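Local coordinates for cytoplasmic Protein STM1381 (Salmonella enterica subsp. enterica serovar Typhimurium, PDB 3SOZ), which is of unknown function but belongs to a family of putative glutamine amidotransferases, consistent with a relation to class I glutaminase-like enzymes, at residues S12-M17 with S29-G34; I76-S81 with G119-T124; V165-T170 with Q192-I197. All coordinates share one frame; numbering follows the deposited sequence.

Contact 1 of 3, residues S12-M17 with S29-G34; sequences SWHIHM and SKYEEG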
loop_
_atom_site.group_PDB
_atom_site.type_symbol
_atom_site.label_atom_id
_atom_site.label_comp_id
_atom_site.label_asym_id
_atom_site.label_seq_id
_atom_site.Cartn_x
_atom_site.Cartn_y
_atom_site.Cartn_z
ATOM N N SER A 12 -9.652 -17.140 12.243
ATOM C CA SER A 12 -8.695 -16.635 13.250
ATOM C C SER A 12 -7.479 -15.959 12.627
ATOM O O SER A 12 -7.096 -16.309 11.545
ATOM C CB SER A 12 -8.170 -17.812 14.055
ATOM O OG SER A 12 -9.229 -18.353 14.797
ATOM N N TRP A 13 -6.857 -15.013 13.334
ATOM C CA TRP A 13 -5.549 -14.455 12.899
ATOM C C TRP A 13 -4.516 -15.430 13.369
ATOM O O TRP A 13 -4.654 -15.951 14.495
ATOM C CB TRP A 13 -5.254 -13.070 13.500
ATOM C CG TRP A 13 -6.064 -11.951 12.898
ATOM C CD1 TRP A 13 -7.224 -11.458 13.380
ATOM C CD2 TRP A 13 -5.771 -11.189 11.700
ATOM N NE1 TRP A 13 -7.687 -10.456 12.560
ATOM C CE2 TRP A 13 -6.809 -10.271 11.528
ATOM C CE3 TRP A 13 -4.738 -11.216 10.758
ATOM C CZ2 TRP A 13 -6.864 -9.376 10.454
ATOM C CZ3 TRP A 13 -4.792 -10.332 9.673
ATOM C CH2 TRP A 13 -5.851 -9.413 9.546
ATOM N N HIS A 14 -3.496 -15.705 12.549
ATOM C CA HIS A 14 -2.321 -16.427 13.082
ATOM C C HIS A 14 -1.301 -15.365 13.466
ATOM O O HIS A 14 -1.101 -14.425 12.730
ATOM C CB HIS A 14 -1.742 -17.466 12.087
ATOM C CG HIS A 14 -0.403 -17.990 12.504
ATOM N ND1 HIS A 14 0.787 -17.464 12.030
ATOM C CD2 HIS A 14 -0.062 -18.909 13.444
ATOM C CE1 HIS A 14 1.797 -18.069 12.630
ATOM N NE2 HIS A 14 1.308 -18.930 13.513
ATOM N N ILE A 15 -0.670 -15.479 14.612
ATOM C CA ILE A 15 0.295 -14.444 14.993
ATOM C C ILE A 15 1.708 -14.994 15.008
ATOM O O ILE A 15 1.983 -15.963 15.724
ATOM C CB ILE A 15 -0.027 -13.863 16.408
ATOM C CG1 ILE A 15 -1.477 -13.316 16.491
ATOM C CG2 ILE A 15 0.954 -12.792 16.828
ATOM C CD1 ILE A 15 -1.708 -12.046 15.791
ATOM N N HIS A 16 2.617 -14.386 14.245
ATOM C CA HIS A 16 4.010 -14.820 14.339
ATOM C C HIS A 16 4.879 -13.734 14.942
ATOM O O HIS A 16 4.939 -12.638 14.393
ATOM C CB HIS A 16 4.586 -15.249 12.969
ATOM C CG HIS A 16 5.984 -15.757 13.064
ATOM N ND1 HIS A 16 6.293 -16.974 13.642
ATOM C CD2 HIS A 16 7.163 -15.194 12.723
ATOM C CE1 HIS A 16 7.604 -17.127 13.670
ATOM N NE2 HIS A 16 8.154 -16.070 13.101
HETATM N N MSE A 17 5.562 -14.022 16.036
HETATM C CA MSE A 17 6.280 -12.971 16.789
HETATM C C MSE A 17 7.777 -13.147 16.720
HETATM O O MSE A 17 8.297 -14.178 17.168
HETATM C CB MSE A 17 5.874 -12.968 18.272
HETATM C CG MSE A 17 4.942 -11.872 18.652
HETATM SE SE MSE A 17 4.062 -12.015 20.390
HETATM C CE MSE A 17 5.586 -11.588 21.362
ATOM N N SER A 29 4.569 -18.052 18.485
ATOM C CA SER A 29 3.479 -17.951 17.517
ATOM C C SER A 29 2.194 -18.382 18.157
ATOM O O SER A 29 2.179 -19.236 19.047
ATOM C CB SER A 29 3.719 -18.834 16.281
ATOM O OG SER A 29 4.906 -18.506 15.632
ATOM N N LYS A 30 1.097 -17.829 17.692
ATOM C CA LYS A 30 -0.182 -18.206 18.253
ATOM C C LYS A 30 -1.315 -17.830 17.341
ATOM O O LYS A 30 -1.127 -17.453 16.191
ATOM C CB LYS A 30 -0.377 -17.591 19.640
ATOM C CG LYS A 30 0.152 -16.173 19.733
ATOM C CD LYS A 30 -0.909 -15.131 19.933
ATOM C CE LYS A 30 -1.326 -15.115 21.416
ATOM N NZ LYS A 30 -2.786 -14.831 21.537
ATOM N N TYR A 31 -2.508 -17.962 17.879
ATOM C CA TYR A 31 -3.709 -17.695 17.148
ATOM C C TYR A 31 -4.479 -16.698 17.921
ATOM O O TYR A 31 -4.395 -16.632 19.144
ATOM C CB TYR A 31 -4.487 -18.979 17.026
ATOM C CG TYR A 31 -4.031 -19.773 15.843
ATOM C CD1 TYR A 31 -4.423 -19.386 14.558
ATOM C CD2 TYR A 31 -3.156 -20.857 15.977
ATOM C CE1 TYR A 31 -4.009 -20.077 13.451
ATOM C CE2 TYR A 31 -2.733 -21.549 14.880
ATOM C CZ TYR A 31 -3.172 -21.157 13.614
ATOM O OH TYR A 31 -2.777 -21.826 12.466
ATOM N N GLU A 32 -5.224 -15.873 17.225
ATOM C CA GLU A 32 -6.026 -14.974 17.973
ATOM C C GLU A 32 -7.351 -15.602 18.180
ATOM O O GLU A 32 -7.514 -16.366 19.122
ATOM C CB GLU A 32 -6.042 -13.589 17.393
ATOM C CG GLU A 32 -4.976 -12.750 18.097
ATOM C CD GLU A 32 -4.804 -11.371 17.495
ATOM O OE1 GLU A 32 -5.498 -11.025 16.488
ATOM O OE2 GLU A 32 -3.945 -10.638 18.030
ATOM N N GLU A 33 -8.295 -15.340 17.303
ATOM C CA GLU A 33 -9.644 -15.866 17.500
ATOM C C GLU A 33 -10.449 -15.199 16.442
ATOM O O GLU A 33 -10.139 -14.050 16.048
ATOM C CB GLU A 33 -10.204 -15.543 18.888
ATOM C CG GLU A 33 -11.506 -16.278 19.197
ATOM C CD GLU A 33 -11.559 -16.907 20.605
ATOM O OE1 GLU A 33 -10.471 -17.138 21.214
ATOM O OE2 GLU A 33 -12.694 -17.189 21.083
ATOM N N GLY A 34 -11.432 -15.947 15.928
ATOM C CA GLY A 34 -12.319 -15.473 14.868
ATOM C C GLY A 34 -13.608 -15.009 15.501
ATOM O O GLY A 34 -13.611 -14.405 16.581
#

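Contact 2 of 3, residues I76-S81 with G119-T124; sequences ISDIGS and GYLSFT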
loop_
_atom_site.group_PDB
_atom_site.type_symbol
_atom_site.label_atom_id
_atom_site.label_comp_id
_atom_site.label_asym_id
_atom_site.label_seq_id
_atom_site.Cartn_x
_atom_site.Cartn_y
_atom_site.Cartn_z
ATOM N N ILE A 76 -19.110 -12.893 4.583
ATOM C CA ILE A 76 -17.703 -12.636 4.534
ATOM C C ILE A 76 -17.321 -11.696 5.669
ATOM O O ILE A 76 -17.813 -10.577 5.763
ATOM C CB ILE A 76 -17.310 -12.003 3.189
ATOM C CG1 ILE A 76 -17.918 -12.816 2.050
ATOM C CG2 ILE A 76 -15.751 -11.924 3.068
ATOM C CD1 ILE A 76 -17.685 -12.227 0.694
ATOM N N SER A 77 -16.415 -12.121 6.515
ATOM C CA SER A 77 -16.011 -11.239 7.576
ATOM C C SER A 77 -14.521 -11.163 7.715
ATOM O O SER A 77 -13.862 -12.140 8.087
ATOM C CB SER A 77 -16.656 -11.659 8.914
ATOM O OG SER A 77 -15.702 -12.071 9.855
ATOM N N ASP A 78 -13.993 -9.976 7.428
ATOM C CA ASP A 78 -12.569 -9.716 7.605
ATOM C C ASP A 78 -11.687 -10.686 6.808
ATOM O O ASP A 78 -10.741 -11.242 7.351
ATOM C CB ASP A 78 -12.216 -9.817 9.094
ATOM C CG ASP A 78 -11.038 -8.917 9.487
ATOM O OD1 ASP A 78 -10.519 -8.096 8.668
ATOM O OD2 ASP A 78 -10.631 -9.078 10.642
ATOM N N ILE A 79 -12.008 -10.916 5.542
ATOM C CA ILE A 79 -11.167 -11.711 4.692
ATOM C C ILE A 79 -10.919 -10.974 3.415
ATOM O O ILE A 79 -11.847 -10.627 2.726
ATOM C CB ILE A 79 -11.893 -12.956 4.291
ATOM C CG1 ILE A 79 -12.342 -13.742 5.516
ATOM C CG2 ILE A 79 -10.995 -13.820 3.407
ATOM C CD1 ILE A 79 -11.193 -14.465 6.182
ATOM N N GLY A 80 -9.677 -10.752 3.065
ATOM C CA GLY A 80 -9.353 -10.056 1.809
ATOM C C GLY A 80 -9.694 -10.767 0.508
ATOM O O GLY A 80 -9.746 -11.990 0.435
ATOM N N SER A 81 -9.892 -9.971 -0.536
ATOM C CA SER A 81 -10.108 -10.489 -1.871
ATOM C C SER A 81 -9.028 -11.420 -2.409
ATOM O O SER A 81 -9.340 -12.349 -3.201
ATOM C CB SER A 81 -10.336 -9.353 -2.851
ATOM O OG SER A 81 -9.145 -8.691 -3.184
ATOM N N GLY A 119 -13.448 -4.551 8.939
ATOM C CA GLY A 119 -12.222 -4.970 9.638
ATOM C C GLY A 119 -11.012 -4.668 8.737
ATOM O O GLY A 119 -11.139 -4.039 7.685
ATOM N N TYR A 120 -9.843 -5.124 9.137
ATOM C CA TYR A 120 -8.671 -4.800 8.406
ATOM C C TYR A 120 -8.576 -5.400 6.996
ATOM O O TYR A 120 -7.935 -4.807 6.112
ATOM C CB TYR A 120 -7.449 -5.193 9.227
ATOM C CG TYR A 120 -7.144 -4.170 10.256
ATOM C CD1 TYR A 120 -8.079 -3.175 10.577
ATOM C CD2 TYR A 120 -5.935 -4.194 10.941
ATOM C CE1 TYR A 120 -7.790 -2.219 11.555
ATOM C CE2 TYR A 120 -5.636 -3.245 11.947
ATOM C CZ TYR A 120 -6.564 -2.272 12.248
ATOM O OH TYR A 120 -6.272 -1.364 13.225
ATOM N N LEU A 121 -9.168 -6.569 6.789
ATOM C CA LEU A 121 -9.155 -7.170 5.476
ATOM C C LEU A 121 -10.535 -7.149 4.772
ATOM O O LEU A 121 -10.874 -8.068 4.019
ATOM C CB LEU A 121 -8.620 -8.590 5.591
ATOM C CG LEU A 121 -7.152 -8.686 5.931
ATOM C CD1 LEU A 121 -6.809 -10.087 6.346
ATOM C CD2 LEU A 121 -6.266 -8.174 4.740
ATOM N N SER A 122 -11.319 -6.117 5.045
ATOM C CA SER A 122 -12.617 -5.941 4.434
ATOM C C SER A 122 -12.561 -4.660 3.658
ATOM O O SER A 122 -11.711 -3.754 3.916
ATOM C CB SER A 122 -13.739 -5.806 5.475
ATOM O OG SER A 122 -14.007 -7.002 6.209
ATOM N N PHE A 123 -13.503 -4.563 2.732
ATOM C CA PHE A 123 -13.622 -3.391 1.859
ATOM C C PHE A 123 -12.272 -3.047 1.198
ATOM O O PHE A 123 -11.750 -3.872 0.440
ATOM C CB PHE A 123 -14.342 -2.228 2.574
ATOM C CG PHE A 123 -15.584 -2.671 3.306
ATOM C CD1 PHE A 123 -16.762 -2.969 2.604
ATOM C CD2 PHE A 123 -15.571 -2.843 4.690
ATOM C CE1 PHE A 123 -17.906 -3.425 3.277
ATOM C CE2 PHE A 123 -16.705 -3.279 5.376
ATOM C CZ PHE A 123 -17.886 -3.573 4.657
ATOM N N THR A 124 -11.726 -1.861 1.455
ATOM C CA THR A 124 -10.390 -1.560 0.992
ATOM C C THR A 124 -9.360 -2.094 1.994
ATOM O O THR A 124 -8.359 -2.659 1.588
ATOM C CB THR A 124 -10.220 -0.056 0.596
ATOM O OG1 THR A 124 -11.112 0.251 -0.500
ATOM C CG2 THR A 124 -8.774 0.277 0.154
#

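Contact 3 of 3, residues V165-T170 with Q192-I197; sequences VEHVIT and QVLAEI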
loop_
_atom_site.group_PDB
_atom_site.type_symbol
_atom_site.label_atom_id
_atom_site.label_comp_id
_atom_site.label_asym_id
_atom_site.label_seq_id
_atom_site.Cartn_x
_atom_site.Cartn_y
_atom_site.Cartn_z
ATOM N N VAL A 165 -34.772 6.396 8.667
ATOM C CA VAL A 165 -35.359 5.171 8.102
ATOM C C VAL A 165 -35.781 4.149 9.177
ATOM O O VAL A 165 -34.987 3.720 9.997
ATOM C CB VAL A 165 -34.434 4.509 7.064
ATOM C CG1 VAL A 165 -35.083 3.266 6.479
ATOM C CG2 VAL A 165 -34.089 5.488 5.957
ATOM N N GLU A 166 -37.072 3.804 9.173
ATOM C CA GLU A 166 -37.625 2.794 10.093
ATOM C C GLU A 166 -37.258 1.403 9.581
ATOM O O GLU A 166 -37.340 1.151 8.374
ATOM C CB GLU A 166 -39.155 2.938 10.182
ATOM C CG GLU A 166 -39.670 3.837 11.331
ATOM C CD GLU A 166 -41.139 4.270 11.116
ATOM O OE1 GLU A 166 -41.382 5.091 10.187
ATOM O OE2 GLU A 166 -42.038 3.794 11.867
ATOM N N HIS A 167 -36.861 0.500 10.478
ATOM C CA HIS A 167 -36.417 -0.841 10.056
ATOM C C HIS A 167 -36.397 -1.853 11.195
ATOM O O HIS A 167 -36.166 -1.528 12.363
ATOM C CB HIS A 167 -35.031 -0.781 9.392
ATOM C CG HIS A 167 -34.703 -1.961 8.527
ATOM N ND1 HIS A 167 -34.408 -3.205 9.043
ATOM C CD2 HIS A 167 -34.570 -2.068 7.183
ATOM C CE1 HIS A 167 -34.151 -4.038 8.048
ATOM N NE2 HIS A 167 -34.243 -3.373 6.908
ATOM N N VAL A 168 -36.636 -3.093 10.813
ATOM C CA VAL A 168 -36.726 -4.187 11.735
ATOM C C VAL A 168 -35.437 -4.351 12.542
ATOM O O VAL A 168 -35.488 -4.623 13.740
ATOM C CB VAL A 168 -37.052 -5.492 10.989
ATOM C CG1 VAL A 168 -37.908 -6.386 11.864
ATOM C CG2 VAL A 168 -37.791 -5.190 9.676
ATOM N N ILE A 169 -34.286 -4.174 11.893
ATOM C CA ILE A 169 -32.983 -4.385 12.550
ATOM C C ILE A 169 -32.782 -3.362 13.654
ATOM O O ILE A 169 -32.212 -3.669 14.708
ATOM C CB ILE A 169 -31.805 -4.289 11.538
ATOM C CG1 ILE A 169 -31.904 -5.398 10.490
ATOM C CG2 ILE A 169 -30.459 -4.368 12.239
ATOM C CD1 ILE A 169 -31.294 -5.028 9.154
ATOM N N THR A 170 -33.323 -2.175 13.405
ATOM C CA THR A 170 -32.994 -0.943 14.092
ATOM C C THR A 170 -34.011 -0.524 15.165
ATOM O O THR A 170 -33.748 0.402 15.948
ATOM C CB THR A 170 -32.848 0.182 13.034
ATOM O OG1 THR A 170 -31.669 0.939 13.291
ATOM C CG2 THR A 170 -34.082 1.100 12.967
ATOM N N GLN A 192 -30.076 2.035 1.167
ATOM C CA GLN A 192 -30.632 2.649 2.350
ATOM C C GLN A 192 -29.731 2.446 3.573
ATOM O O GLN A 192 -29.363 1.320 3.901
ATOM C CB GLN A 192 -32.121 2.260 2.563
ATOM C CG GLN A 192 -32.457 0.746 2.750
ATOM C CD GLN A 192 -32.944 -0.036 1.461
ATOM O OE1 GLN A 192 -32.922 0.481 0.319
ATOM N NE2 GLN A 192 -33.367 -1.309 1.672
ATOM N N VAL A 193 -29.353 3.571 4.191
ATOM C CA VAL A 193 -28.433 3.640 5.315
ATOM C C VAL A 193 -29.246 3.595 6.596
ATOM O O VAL A 193 -30.067 4.469 6.852
ATOM C CB VAL A 193 -27.621 4.961 5.299
ATOM C CG1 VAL A 193 -26.695 5.022 6.476
ATOM C CG2 VAL A 193 -26.851 5.109 4.023
ATOM N N LEU A 194 -29.008 2.592 7.414
ATOM C CA LEU A 194 -29.796 2.405 8.597
ATOM C C LEU A 194 -29.140 2.886 9.910
ATOM O O LEU A 194 -29.792 2.863 10.971
ATOM C CB LEU A 194 -30.191 0.927 8.714
ATOM C CG LEU A 194 -30.617 0.085 7.492
ATOM C CD1 LEU A 194 -31.134 -1.277 7.962
ATOM C CD2 LEU A 194 -31.678 0.761 6.623
ATOM N N ALA A 195 -27.870 3.311 9.860
ATOM C CA ALA A 195 -27.077 3.680 11.053
ATOM C C ALA A 195 -25.852 4.372 10.574
ATOM O O ALA A 195 -25.397 4.102 9.498
ATOM C CB ALA A 195 -26.669 2.476 11.835
ATOM N N GLU A 196 -25.315 5.273 11.380
ATOM C CA GLU A 196 -24.099 5.993 11.016
ATOM C C GLU A 196 -23.125 6.140 12.183
ATOM O O GLU A 196 -23.514 6.102 13.337
ATOM C CB GLU A 196 -24.433 7.351 10.427
ATOM C CG GLU A 196 -24.968 7.283 9.034
ATOM C CD GLU A 196 -25.056 8.664 8.367
ATOM O OE1 GLU A 196 -25.658 9.587 8.961
ATOM O OE2 GLU A 196 -24.514 8.821 7.234
ATOM N N ILE A 197 -21.853 6.298 11.869
ATOM C CA ILE A 197 -20.820 6.419 12.894
ATOM C C ILE A 197 -19.948 7.562 12.444
ATOM O O ILE A 197 -19.787 7.750 11.240
ATOM C CB ILE A 197 -20.054 5.068 13.079
ATOM C CG1 ILE A 197 -19.090 5.126 14.260
ATOM C CG2 ILE A 197 -19.435 4.586 11.749
ATOM C CD1 ILE A 197 -18.680 3.800 14.736
#

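Contact 1 of 3, residues S12-M17 with S29-G34
The open end of a two-stranded beta hairpin is formed where strand 14-21 runs antiparallel to strand 24-31, and here His-14, Ile-15 and His-16 are paired with Tyr-31, Lys-30 and Ser-29. Ile-15 and Lys-30 make the hydrogen-bonded pair, Ile-15 N donating to Lys-30 O at 2.6 Å and Lys-30 N returning to Ile-15 O at 2.9 Å. Beyond the last strand residue the pairing carries on for one more bond, from Glu-32 N to Trp-13 O (2.8 Å).

On the face bearing the histidines, the rings of His-14 and Tyr-31 form a T-shaped pair, centroids 5.2 Å apart and planes at 69°. The imidazole presents its edge, CD2 of His-14 lying 3.8 Å from CZ of Tyr-31 and displaced toward the rim of the phenol. His-14 holds CG anti to its backbone N (chi1 168°), which sends the ring alongside the partner strand. Farther along the same face, His-16 ND1 and Ser-29 OG share a hydrogen bond of 2.9 Å, the hydroxyl sitting at the imidazole edge near the ring plane. Ser-29 OG also bonds weakly to Ser-25 of the second subunit, so this face continues into the assembly.

On the other face the methylenes of Lys-30 lie side by side with Ile-15, CD of Lys-30 3.8 Å from CB of Ile-15. The extended Glu-32 side chain crosses at the end of this pair: OE2 of Glu-32 rests 3.5 Å from Ile-15 CD1, while OE1 meets CB and CD1 of Trp-13, with the carboxylate steeply inclined to the indole. These are packing contacts, and the indole goes on to touch Asp-78 and Leu-121 of the neighbouring loops. Alternating hydrogen-bonded and non-hydrogen-bonded pairs are those of an antiparallel beta hairpin.

Contact 2 of 3, residues I76-S81 with G119-T124
The carboxylate of Asp-78 meets the 119-124 loop through OD1, which Leu-121 N approaches almost head-on along the C-O bond, 2.8 Å away and nearly straight (169° at the hydrogen). Tyr-120 N also lies 3.1 Å from Asp-78 OD1, but at too poor an angle to bond; it donates instead to a bound glycerol, probably from the crystallisation liquor. The Tyr-120 ring leads away from Asp-78 and packs edge-to-face with Trp-224.

CG of Asp-78 stands anti to its backbone N (chi1 -151°), which swings the carboxylate across to the type I turn of Gly-119 to Ser-122. Gly-119 has no side chain on the side facing Asp-78, so OD1 of Asp-78 can come within 3.5 Å of the Gly-119 carbonyl carbon; its backbone angles (phi 144°) also call for glycine. Segment 76-81 runs off the end of strand 73-77, and the 119-124 loop follows the parallel neighbour 113-117, at the C-terminal ends of the parallel strands, where flavodoxin-like alpha/beta folds commonly place their sites; the glycerol beside Asp-78 is consistent with a pocket there.

Ser-122 ties the base of the two loops together. Its OG takes a weak bond from Asp-78 N (3.2 Å) and gives a stronger one to Ile-117 O, the end of strand 113-117. Leu-121 packs over the other loop: its CB is 3.5 Å from Gly-80 N, and Gly-80 CA makes a CA-H...O contact of 3.3 Å with Leu-121 O.

Contact 3 of 3, residues V165-T170 with Q192-I197
Leu-194 lays its CD1 methyl over the face of the His-167 imidazole, 3.7 Å from the ring centroid and only 13° off the ring normal, a centred CH-pi contact. All five ring atoms lie at similar range from that methyl, the nearest being His-167 CD2 at 3.6 Å from Leu-194 CD1. The ring is set for this by its own turn: ND1 of His-167 accepts a hydrogen bond of 3.0 Å from Ile-169 N, which sits in the imidazole plane, so the edge is occupied by the backbone while the flat face is turned to the leucine. A bond received at ND1 is consistent with the proton being carried on NE2. The turn is held further by the backbone bond from Thr-170 N to His-167 O.

Round the leucine the fit is apolar. CD1 of Ile-169 reaches the same CD1 of Leu-194 at 3.9 Å, the two side chains crossing at about a right angle, and Val-165 CG1 touches the other branch, Leu-194 CD2, at 4.2 Å. With CG anti to the carbonyl carbon (chi1 -40°) and CD1 extended beyond it, Leu-194 directs CD1 to the imidazole and CD2 to Val-165. Thr-170 OG1 approaches Leu-194 O at 3.6 Å without bonding to it, and it also lies close to Asn-162 OD1.

The loop linking 157-162 to 175-187 packs on strand 192-197, which pairs antiparallel with 157-162 and 200-208. His-167 and Ile-169 also pack on helix 235-246, Ile-169 against Phe-238, Asn-241 and Thr-245, so the turn touches both the mixed sheet and the C-terminal helix.

Contact 2 is the buried one, close to the centre of the chain, contact 1 lies on the surface, and contact 3 is partly buried on the far side from contact 1. Contacts 2 and 3 both reach the large mixed sheet, one at its parallel strands and the other at its antiparallel part; contact 1 holds the separate hairpin. The chemistry follows: paired backbones with polar and aromatic side chains in contact 1, a carboxylate gripping a turn in contact 2, and methyl-to-ring packing in contact 3. Contacts 1 and 2 meet directly, Trp-13 CH2 lying 3.4 Å from Leu-121 CD1, whereas contact 3 touches neither.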